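Local coordinates for protein LbaCas13a H328A (C2c2) (Lachnospiraceae bacterium NK4A179, PDB 5WLH) that binds CRISPR guide RNA, here as a precursor crRNA, and probably acts as an RNA-guided ribonuclease of the Cas13a (C2c2) family, at residues A[458-461]-A[462-465]; A[591-594]-A[595-598]; A[1212-1215]-A[1216-1219]. All coordinates share one frame; numbering follows the deposited sequence.

Contact 1: residues A[458-461]-A[462-465]; sequences YAMD and ELNA
Met460 and Leu463 meet because both chains swing CG back beside their own backbone N: chi1 is -59° in Met460, which bends twice more before its methyl, and -67° in Leu463, whose branch then runs on extended. The two cross at a slant, Met460 CB lying 3.8 Å from Leu463 CD1 while Met460 CE curls round to the same isopropyl group. Flexible methionine and branched leucine suit this buried side, where Leu1173 and Cys1177 of helix 1171-1180 touch Met460, and Tyr1174 and Cys1177 touch Leu463.

The backbone turns tightly just after helix 429-458 has ended. Leu463 N gives a nearly straight bond to Met460 O (3.0 Å), approaching from well above the carbonyl plane; this i to i+3 bond is the pattern of a 3-10 turn. Asp461 O accepts twice from Asn464: from the backbone N at 3.0 Å, and from the side-chain ND2, also at 3.0 Å, in a weak bond bent to 131°. The short amide of asparagine can fold back in this way, its plane steeply inclined to the Asp461 carboxylate.

The other polar ends look outward: Asp461 OD2 bonds to Ser477 OG, Asn464 OD1 accepts from Ala610 N, and Glu462 leads away from the turn, its OE1 in salt bridges with Lys468 and Lys475 and its OE2 on Glu472 N. Such partners probably favour a charged Glu462 carboxylate. The chemistry thus divides by side: apolar groups pack the turn into the protein, while polar ones tie it to neighbouring loops and strand.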
ATOM      1  N   TYR A 458      -1.037 -10.576 -21.362  1.00 16.99           N
ATOM      2  CA  TYR A 458      -0.811 -10.351 -22.776  1.00 19.06           C
ATOM      3  C   TYR A 458      -0.865 -11.592 -23.657  1.00 21.88           C
ATOM      4  O   TYR A 458      -0.786 -11.446 -24.883  1.00 25.32           O
ATOM      5  CB  TYR A 458       0.540  -9.655 -22.983  1.00 16.25           C
ATOM      6  CG  TYR A 458       0.662  -8.363 -22.212  1.00 21.92           C
ATOM      7  CD1 TYR A 458      -0.365  -7.421 -22.229  1.00 22.26           C
ATOM      8  CD2 TYR A 458       1.798  -8.088 -21.465  1.00 23.91           C
ATOM      9  CE1 TYR A 458      -0.265  -6.237 -21.528  1.00 23.15           C
ATOM     10  CE2 TYR A 458       1.909  -6.894 -20.755  1.00 24.53           C
ATOM     11  CZ  TYR A 458       0.874  -5.992 -20.784  1.00 25.41           C
ATOM     12  OH  TYR A 458       0.969  -4.814 -20.095  1.00 24.44           O
ATOM     13  N   ALA A 459      -0.991 -12.794 -23.096  1.00 20.73           N
ATOM     14  CA  ALA A 459      -0.994 -13.994 -23.929  1.00 22.80           C
ATOM     15  C   ALA A 459      -2.171 -14.911 -23.611  1.00 24.11           C
ATOM     16  O   ALA A 459      -2.096 -16.120 -23.852  1.00 23.11           O
ATOM     17  CB  ALA A 459       0.327 -14.758 -23.804  1.00 21.65           C
ATOM     18  N   MET A 460      -3.277 -14.356 -23.099  1.00 22.41           N
ATOM     19  CA  MET A 460      -4.456 -15.145 -22.753  1.00 23.20           C
ATOM     20  C   MET A 460      -5.717 -14.485 -23.297  1.00 19.92           C
ATOM     21  O   MET A 460      -6.774 -14.564 -22.685  1.00 22.07           O
ATOM     22  CB  MET A 460      -4.558 -15.338 -21.238  1.00 18.61           C
ATOM     23  CG  MET A 460      -3.347 -16.043 -20.630  1.00 24.47           C
ATOM     24  SD  MET A 460      -3.187 -17.777 -21.109  1.00 23.43           S
ATOM     25  CE  MET A 460      -4.566 -18.529 -20.236  1.00 19.19           C
ATOM     26  N   ASP A 461      -5.588 -13.792 -24.429  1.00 20.70           N
ATOM     27  CA  ASP A 461      -6.712 -13.099 -25.059  1.00 24.84           C
ATOM     28  C   ASP A 461      -7.975 -13.962 -25.141  1.00 26.67           C
ATOM     29  O   ASP A 461      -9.090 -13.483 -24.904  1.00 21.32           O
ATOM     30  CB  ASP A 461      -6.275 -12.681 -26.467  1.00 30.51           C
ATOM     31  CG  ASP A 461      -6.728 -11.307 -26.846  1.00 48.51           C
ATOM     32  OD1 ASP A 461      -7.942 -11.027 -26.736  1.00 50.81           O
ATOM     33  OD2 ASP A 461      -5.857 -10.519 -27.286  1.00 51.03           O
ATOM     34  N   GLU A 462      -7.834 -15.227 -25.507  1.00 29.11           N
ATOM     35  CA  GLU A 462      -9.017 -16.028 -25.806  1.00 26.19           C
ATOM     36  C   GLU A 462      -9.716 -16.548 -24.557  1.00 28.56           C
ATOM     37  O   GLU A 462     -10.666 -17.330 -24.670  1.00 30.98           O
ATOM     38  CB  GLU A 462      -8.634 -17.159 -26.767  1.00 28.49           C
ATOM     39  CG  GLU A 462      -7.753 -16.640 -27.904  1.00 35.30           C
ATOM     40  CD  GLU A 462      -7.966 -17.323 -29.245  1.00 37.54           C
ATOM     41  OE1 GLU A 462      -7.871 -16.642 -30.288  1.00 41.90           O
ATOM     42  OE2 GLU A 462      -8.212 -18.542 -29.268  1.00 35.36           O
ATOM     43  N   LEU A 463      -9.279 -16.135 -23.365  1.00 27.20           N
ATOM     44  CA  LEU A 463     -10.138 -16.276 -22.193  1.00 24.11           C
ATOM     45  C   LEU A 463     -11.405 -15.444 -22.339  1.00 28.11           C
ATOM     46  O   LEU A 463     -12.431 -15.773 -21.736  1.00 35.48           O
ATOM     47  CB  LEU A 463      -9.397 -15.855 -20.925  1.00 22.66           C
ATOM     48  CG  LEU A 463      -8.224 -16.712 -20.452  1.00 22.70           C
ATOM     49  CD1 LEU A 463      -7.624 -16.148 -19.161  1.00 22.70           C
ATOM     50  CD2 LEU A 463      -8.666 -18.156 -20.235  1.00 27.49           C
ATOM     51  N   ASN A 464     -11.341 -14.355 -23.111  1.00 33.31           N
ATOM     52  CA  ASN A 464     -12.492 -13.479 -23.295  1.00 34.01           C
ATOM     53  C   ASN A 464     -13.631 -14.253 -23.939  1.00 42.19           C
ATOM     54  O   ASN A 464     -13.417 -15.025 -24.879  1.00 38.73           O
ATOM     55  CB  ASN A 464     -12.112 -12.275 -24.164  1.00 32.00           C
ATOM     56  CG  ASN A 464     -11.380 -11.198 -23.385  1.00 34.24           C
ATOM     57  OD1 ASN A 464     -11.901 -10.655 -22.404  1.00 31.85           O
ATOM     58  ND2 ASN A 464     -10.151 -10.891 -23.812  1.00 37.12           N
ATOM     59  N   ALA A 465     -14.843 -14.050 -23.417  1.00 47.17           N
ATOM     60  CA  ALA A 465     -16.002 -14.813 -23.870  1.00 48.82           C
ATOM     61  C   ALA A 465     -16.175 -14.683 -25.380  1.00 50.17           C
ATOM     62  O   ALA A 465     -16.078 -13.584 -25.940  1.00 44.61           O
ATOM     63  CB  ALA A 465     -17.265 -14.344 -23.144  1.00 49.27           C
TER

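Contact 2: residues A[591-594]-A[595-598]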
ATOM      1  N   PHE A 591     -34.850 -13.689  -1.570  1.00 31.52           N
ATOM      2  CA  PHE A 591     -34.354 -12.319  -1.512  1.00 33.97           C
ATOM      3  C   PHE A 591     -32.925 -12.285  -0.978  1.00 29.93           C
ATOM      4  O   PHE A 591     -32.029 -11.712  -1.612  1.00 26.81           O
ATOM      5  CB  PHE A 591     -35.286 -11.481  -0.637  1.00 32.71           C
ATOM      6  CG  PHE A 591     -34.977 -10.010  -0.632  1.00 31.65           C
ATOM      7  CD1 PHE A 591     -34.252  -9.429  -1.657  1.00 33.95           C
ATOM      8  CD2 PHE A 591     -35.432  -9.205   0.402  1.00 37.37           C
ATOM      9  CE1 PHE A 591     -33.975  -8.070  -1.649  1.00 36.63           C
ATOM     10  CE2 PHE A 591     -35.162  -7.841   0.418  1.00 41.45           C
ATOM     11  CZ  PHE A 591     -34.423  -7.277  -0.613  1.00 36.49           C
ATOM     12  N   LEU A 592     -32.696 -12.920   0.178  1.00 27.37           N
ATOM     13  CA  LEU A 592     -31.347 -13.032   0.732  1.00 31.11           C
ATOM     14  C   LEU A 592     -30.398 -13.715  -0.243  1.00 33.26           C
ATOM     15  O   LEU A 592     -29.245 -13.290  -0.414  1.00 26.81           O
ATOM     16  CB  LEU A 592     -31.391 -13.809   2.047  1.00 28.47           C
ATOM     17  CG  LEU A 592     -30.036 -14.098   2.690  1.00 28.34           C
ATOM     18  CD1 LEU A 592     -29.392 -12.753   3.023  1.00 25.48           C
ATOM     19  CD2 LEU A 592     -30.200 -14.951   3.937  1.00 28.35           C
ATOM     20  N   THR A 593     -30.873 -14.776  -0.898  1.00 29.32           N
ATOM     21  CA  THR A 593     -30.038 -15.538  -1.815  1.00 30.73           C
ATOM     22  C   THR A 593     -29.661 -14.710  -3.032  1.00 30.84           C
ATOM     23  O   THR A 593     -28.535 -14.806  -3.537  1.00 33.06           O
ATOM     24  CB  THR A 593     -30.772 -16.823  -2.228  1.00 36.58           C
ATOM     25  OG1 THR A 593     -30.689 -17.767  -1.159  1.00 42.51           O
ATOM     26  CG2 THR A 593     -30.145 -17.431  -3.477  1.00 38.89           C
ATOM     27  N   ASP A 594     -30.577 -13.869  -3.504  1.00 28.55           N
ATOM     28  CA  ASP A 594     -30.255 -13.044  -4.658  1.00 31.93           C
ATOM     29  C   ASP A 594     -29.199 -11.998  -4.314  1.00 28.33           C
ATOM     30  O   ASP A 594     -28.258 -11.787  -5.085  1.00 30.53           O
ATOM     31  CB  ASP A 594     -31.518 -12.394  -5.197  1.00 32.44           C
ATOM     32  CG  ASP A 594     -32.200 -13.257  -6.242  1.00 40.99           C
ATOM     33  OD1 ASP A 594     -31.701 -14.367  -6.545  1.00 46.45           O
ATOM     34  OD2 ASP A 594     -33.228 -12.817  -6.763  1.00 43.69           O
ATOM     35  N   LEU A 595     -29.330 -11.345  -3.161  1.00 27.05           N
ATOM     36  CA  LEU A 595     -28.304 -10.391  -2.743  1.00 25.20           C
ATOM     37  C   LEU A 595     -26.953 -11.074  -2.553  1.00 25.65           C
ATOM     38  O   LEU A 595     -25.912 -10.537  -2.958  1.00 23.95           O
ATOM     39  CB  LEU A 595     -28.736  -9.703  -1.452  1.00 24.25           C
ATOM     40  CG  LEU A 595     -29.957  -8.794  -1.586  1.00 24.37           C
ATOM     41  CD1 LEU A 595     -30.323  -8.314  -0.195  1.00 27.16           C
ATOM     42  CD2 LEU A 595     -29.698  -7.615  -2.511  1.00 26.35           C
ATOM     43  N   LYS A 596     -26.953 -12.252  -1.924  1.00 22.93           N
ATOM     44  CA  LYS A 596     -25.746 -13.057  -1.803  1.00 26.67           C
ATOM     45  C   LYS A 596     -25.149 -13.364  -3.169  1.00 26.14           C
ATOM     46  O   LYS A 596     -23.929 -13.302  -3.346  1.00 23.92           O
ATOM     47  CB  LYS A 596     -26.072 -14.357  -1.062  1.00 27.32           C
ATOM     48  CG  LYS A 596     -24.913 -15.316  -0.904  1.00 28.73           C
ATOM     49  CD  LYS A 596     -25.395 -16.680  -0.409  1.00 33.76           C
ATOM     50  CE  LYS A 596     -26.113 -17.471  -1.498  1.00 31.79           C
ATOM     51  NZ  LYS A 596     -25.211 -17.977  -2.584  1.00 33.38           N
ATOM     52  N   ASP A 597     -25.996 -13.702  -4.148  1.00 25.30           N
ATOM     53  CA  ASP A 597     -25.516 -13.998  -5.494  1.00 23.82           C
ATOM     54  C   ASP A 597     -24.931 -12.769  -6.181  1.00 23.09           C
ATOM     55  O   ASP A 597     -23.980 -12.891  -6.957  1.00 21.82           O
ATOM     56  CB  ASP A 597     -26.649 -14.545  -6.358  1.00 25.99           C
ATOM     57  CG  ASP A 597     -27.034 -15.954  -5.996  1.00 36.17           C
ATOM     58  OD1 ASP A 597     -26.278 -16.610  -5.249  1.00 37.10           O
ATOM     59  OD2 ASP A 597     -28.111 -16.400  -6.460  1.00 38.17           O
ATOM     60  N   VAL A 598     -25.532 -11.589  -5.988  1.00 21.27           N
ATOM     61  CA  VAL A 598     -24.936 -10.388  -6.565  1.00 21.96           C
ATOM     62  C   VAL A 598     -23.523 -10.210  -6.043  1.00 23.69           C
ATOM     63  O   VAL A 598     -22.580  -9.993  -6.811  1.00 21.00           O
ATOM     64  CB  VAL A 598     -25.781  -9.141  -6.265  1.00 22.70           C
ATOM     65  CG1 VAL A 598     -25.080  -7.927  -6.866  1.00 24.80           C
ATOM     66  CG2 VAL A 598     -27.179  -9.295  -6.837  1.00 24.48           C
TER
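Phe591 and Leu595, one helical turn apart, form the close-packed apolar side of this piece of helix 588-602. Phe591 CG stands anti to the backbone N (chi1 -173°), which sends the ring along the helix until CE1 lies 3.9 Å from Leu595 CD1. The leucine methyl reaches the ring at a slant, and Leu595 CG also packs against Phe591 O. Broad ring and branched methyls suit a face that packs against other helices.

The main chain keeps alpha-helical i to i+4 bonding throughout: Leu595 N to Phe591 O is 3.1 Å and Lys596 N to Leu592 O is 2.9 Å, both nearly straight, and Thr593 O and Asp594 O serve Asp597 N and Val598 N.

A second flank is polar but still buried and snug. Thr593 and Asp597 run side by side, Thr593 CG2 lying 3.8 Å from Asp597 OD2, and Thr593 OG1 turns back to Val589 O, a common way for threonine to satisfy its hydroxyl within a helix. The looser, solvent side belongs to partly exposed Asp594, whose OD1 stays 4.1 Å from Asp597 OD2; their like charges probably repel mildly. Lys596 probably offsets this: bent at its last two torsions, it puts NZ 3.2 Å from Asp597 OD1 in a salt bridge, and NZ also bonds to Leu530 O.

Leu592 and Leu595 lie against Leu513 of helix 486-517 and Ile563 of helix 559-564, Phe591 meets Leu623 and Met627 of helix 621-632, and Trp619, just before that last helix, touches Asp594 and Val598.

Contact 3: residues A[1212-1215]-A[1216-1219]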
ATOM      1  N   PHE A1212      -9.715 -28.940 -10.929  1.00 23.30           N
ATOM      2  CA  PHE A1212      -8.412 -28.943 -11.581  1.00 25.95           C
ATOM      3  C   PHE A1212      -7.661 -30.228 -11.287  1.00 24.49           C
ATOM      4  O   PHE A1212      -7.050 -30.820 -12.187  1.00 25.24           O
ATOM      5  CB  PHE A1212      -7.585 -27.753 -11.110  1.00 25.78           C
ATOM      6  CG  PHE A1212      -6.281 -27.631 -11.802  1.00 24.02           C
ATOM      7  CD1 PHE A1212      -5.157 -28.338 -11.340  1.00 21.19           C
ATOM      8  CD2 PHE A1212      -6.155 -26.827 -12.910  1.00 19.89           C
ATOM      9  CE1 PHE A1212      -3.952 -28.221 -11.983  1.00 24.04           C
ATOM     10  CE2 PHE A1212      -4.941 -26.710 -13.562  1.00 23.70           C
ATOM     11  CZ  PHE A1212      -3.832 -27.403 -13.090  1.00 25.35           C
ATOM     12  N   TYR A1213      -7.677 -30.653 -10.025  1.00 24.77           N
ATOM     13  CA  TYR A1213      -7.072 -31.925  -9.652  1.00 27.12           C
ATOM     14  C   TYR A1213      -7.637 -33.070 -10.485  1.00 28.39           C
ATOM     15  O   TYR A1213      -6.891 -33.944 -10.928  1.00 26.12           O
ATOM     16  CB  TYR A1213      -7.286 -32.179  -8.164  1.00 29.73           C
ATOM     17  CG  TYR A1213      -6.185 -31.612  -7.281  1.00 34.30           C
ATOM     18  CD1 TYR A1213      -6.144 -30.252  -6.961  1.00 33.70           C
ATOM     19  CD2 TYR A1213      -5.181 -32.436  -6.768  1.00 32.85           C
ATOM     20  CE1 TYR A1213      -5.140 -29.731  -6.145  1.00 30.43           C
ATOM     21  CE2 TYR A1213      -4.170 -31.919  -5.960  1.00 33.62           C
ATOM     22  CZ  TYR A1213      -4.157 -30.569  -5.651  1.00 32.68           C
ATOM     23  OH  TYR A1213      -3.151 -30.053  -4.856  1.00 36.27           O
ATOM     24  N   ARG A1214      -8.951 -33.066 -10.737  1.00 26.82           N
ATOM     25  CA  ARG A1214      -9.562 -34.120 -11.541  1.00 28.86           C
ATOM     26  C   ARG A1214      -9.279 -33.956 -13.027  1.00 31.53           C
ATOM     27  O   ARG A1214      -9.310 -34.945 -13.767  1.00 34.02           O
ATOM     28  CB  ARG A1214     -11.073 -34.183 -11.286  1.00 28.25           C
ATOM     29  CG  ARG A1214     -11.379 -34.315  -9.806  1.00 35.92           C
ATOM     30  CD  ARG A1214     -11.795 -35.725  -9.402  1.00 46.95           C
ATOM     31  NE  ARG A1214     -12.549 -36.423 -10.437  1.00 59.31           N
ATOM     32  CZ  ARG A1214     -12.257 -37.636 -10.901  1.00 63.61           C
ATOM     33  NH1 ARG A1214     -11.206 -38.305 -10.455  1.00 65.93           N
ATOM     34  NH2 ARG A1214     -13.021 -38.174 -11.834  1.00 63.98           N
ATOM     35  N   TYR A1215      -8.976 -32.740 -13.475  1.00 24.34           N
ATOM     36  CA  TYR A1215      -8.434 -32.544 -14.810  1.00 21.49           C
ATOM     37  C   TYR A1215      -7.029 -33.117 -14.919  1.00 26.15           C
ATOM     38  O   TYR A1215      -6.720 -33.873 -15.845  1.00 24.34           O
ATOM     39  CB  TYR A1215      -8.428 -31.052 -15.152  1.00 24.13           C
ATOM     40  CG  TYR A1215      -7.365 -30.630 -16.145  1.00 24.67           C
ATOM     41  CD1 TYR A1215      -7.411 -31.051 -17.469  1.00 18.75           C
ATOM     42  CD2 TYR A1215      -6.328 -29.781 -15.764  1.00 26.05           C
ATOM     43  CE1 TYR A1215      -6.465 -30.665 -18.368  1.00 20.96           C
ATOM     44  CE2 TYR A1215      -5.373 -29.386 -16.656  1.00 24.29           C
ATOM     45  CZ  TYR A1215      -5.437 -29.821 -17.956  1.00 20.36           C
ATOM     46  OH  TYR A1215      -4.481 -29.425 -18.849  1.00 23.41           O
ATOM     47  N   ALA A1216      -6.161 -32.752 -13.990  1.00 25.16           N
ATOM     48  CA  ALA A1216      -4.772 -33.170 -14.060  1.00 29.48           C
ATOM     49  C   ALA A1216      -4.585 -34.629 -13.687  1.00 32.61           C
ATOM     50  O   ALA A1216      -3.515 -35.182 -13.941  1.00 39.71           O
ATOM     51  CB  ALA A1216      -3.924 -32.302 -13.134  1.00 26.27           C
ATOM     52  N   LYS A1217      -5.607 -35.248 -13.106  1.00 36.00           N
ATOM     53  CA  LYS A1217      -5.470 -36.507 -12.382  1.00 49.49           C
ATOM     54  C   LYS A1217      -4.925 -37.623 -13.251  1.00 49.52           C
ATOM     55  O   LYS A1217      -4.342 -38.580 -12.730  1.00 54.81           O
ATOM     56  CB  LYS A1217      -6.817 -36.901 -11.808  1.00 52.26           C
ATOM     57  CG  LYS A1217      -6.738 -37.759 -10.598  1.00 58.98           C
ATOM     58  CD  LYS A1217      -7.726 -37.288  -9.592  1.00 66.67           C
ATOM     59  CE  LYS A1217      -8.297 -38.453  -8.875  1.00 74.17           C
ATOM     60  NZ  LYS A1217      -7.162 -39.258  -8.352  1.00 79.14           N
ATOM     61  N   SER A1218      -5.118 -37.525 -14.558  1.00 42.81           N
ATOM     62  CA  SER A1218      -4.594 -38.507 -15.487  1.00 38.92           C
ATOM     63  C   SER A1218      -3.070 -38.468 -15.584  1.00 45.48           C
ATOM     64  O   SER A1218      -2.459 -39.479 -15.956  1.00 42.83           O
ATOM     65  CB  SER A1218      -5.226 -38.251 -16.846  1.00 44.55           C
ATOM     66  OG  SER A1218      -5.431 -36.853 -17.025  1.00 46.61           O
ATOM     67  N   PHE A1219      -2.450 -37.333 -15.236  1.00 45.63           N
ATOM     68  CA  PHE A1219      -1.042 -37.106 -15.536  1.00 40.43           C
ATOM     69  C   PHE A1219      -0.168 -38.139 -14.832  1.00 42.69           C
ATOM     70  O   PHE A1219      -0.331 -38.412 -13.637  1.00 37.13           O
ATOM     71  CB  PHE A1219      -0.628 -35.685 -15.127  1.00 47.35           C
ATOM     72  CG  PHE A1219      -1.288 -34.569 -15.938  1.00 50.74           C
ATOM     73  CD1 PHE A1219      -1.869 -34.815 -17.177  1.00 53.12           C
ATOM     74  CD2 PHE A1219      -1.310 -33.265 -15.451  1.00 48.71           C
ATOM     75  CE1 PHE A1219      -2.461 -33.785 -17.903  1.00 48.09           C
ATOM     76  CE2 PHE A1219      -1.907 -32.229 -16.175  1.00 48.60           C
ATOM     77  CZ  PHE A1219      -2.487 -32.495 -17.399  1.00 48.19           C
TER
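Tyr1215 and Phe1219 meet edge to face: the Phe1219 ring turns its CZ rim toward the flat of the tyrosine, with centroids 5.6 Å apart and planes at 77°. The tip of the phenylalanine is the bump, settling over the phenol end of Tyr1215, where CZ of Phe1219 lies 4.0 Å from CZ of Tyr1215. Conversely, the tyrosine OH lies at the phenylalanine's edge, in its plane, and bonds to Thr1154 O, which helps fix the phenol. A tyrosine suits the spot because its ring packs while its hydroxyl satisfies a main-chain oxygen.

Small Ala1216 lies among three rings. Its CB is 4.2 Å from Phe1212 CE1, and its CA lies over one face of Phe1219, toward the rim. Phe1212 in turn offers a face to Tyr1215 CD2, again toward its rim.

This is the C-terminal end of helix 1205-1216, passing into a type I beta turn. The last helical bond, Ala1216 N to Phe1212 O, is 2.8 Å and nearly straight; Phe1219 N then closes the turn on Ala1216 O at 2.7 Å. That reversal brings Phe1219 back alongside the helix end. With CG beside its backbone N (chi1 -66°), the ring reaches Tyr1215, and Thr1154 and Cys1225 also touch it.

On the outer side, the aliphatic part of Lys1217 bends past the Arg1214 guanidinium, CE meeting NH1 edge-on at 3.3 Å. Lys1217 NZ is 4.7 Å from Arg1214 NH1, probably mildly unfavourable; both chains also touch a crystal neighbour, which may influence their poses. Arg1214 NE bonds to Val1189 O and NH2 more weakly to Asp1190 O.

How the contacts relate
The three contacts follow one another along the chain without touching; contacts 1 and 3 are nearest, at about 11 Å between closest atoms, and contact 2 stands farther off. Contact 2 is the most buried, inside a helix packed among helices, whereas contacts 1 and 3 are partly buried and occur where helices give way to loops. Helix 1171-1180 is shared: it receives Met460 and Leu463 from contact 1, and Phe1212 and Tyr1215 from contact 3. Helix 486-517 likewise touches Tyr458 of 458-461 and the leucines of contact 2. Contact 1 combines turn-type backbone bonds with one apolar pair and outward polar ties, contact 2 regular helical bonding with an ion pair; aromatic packing dominates contact 3.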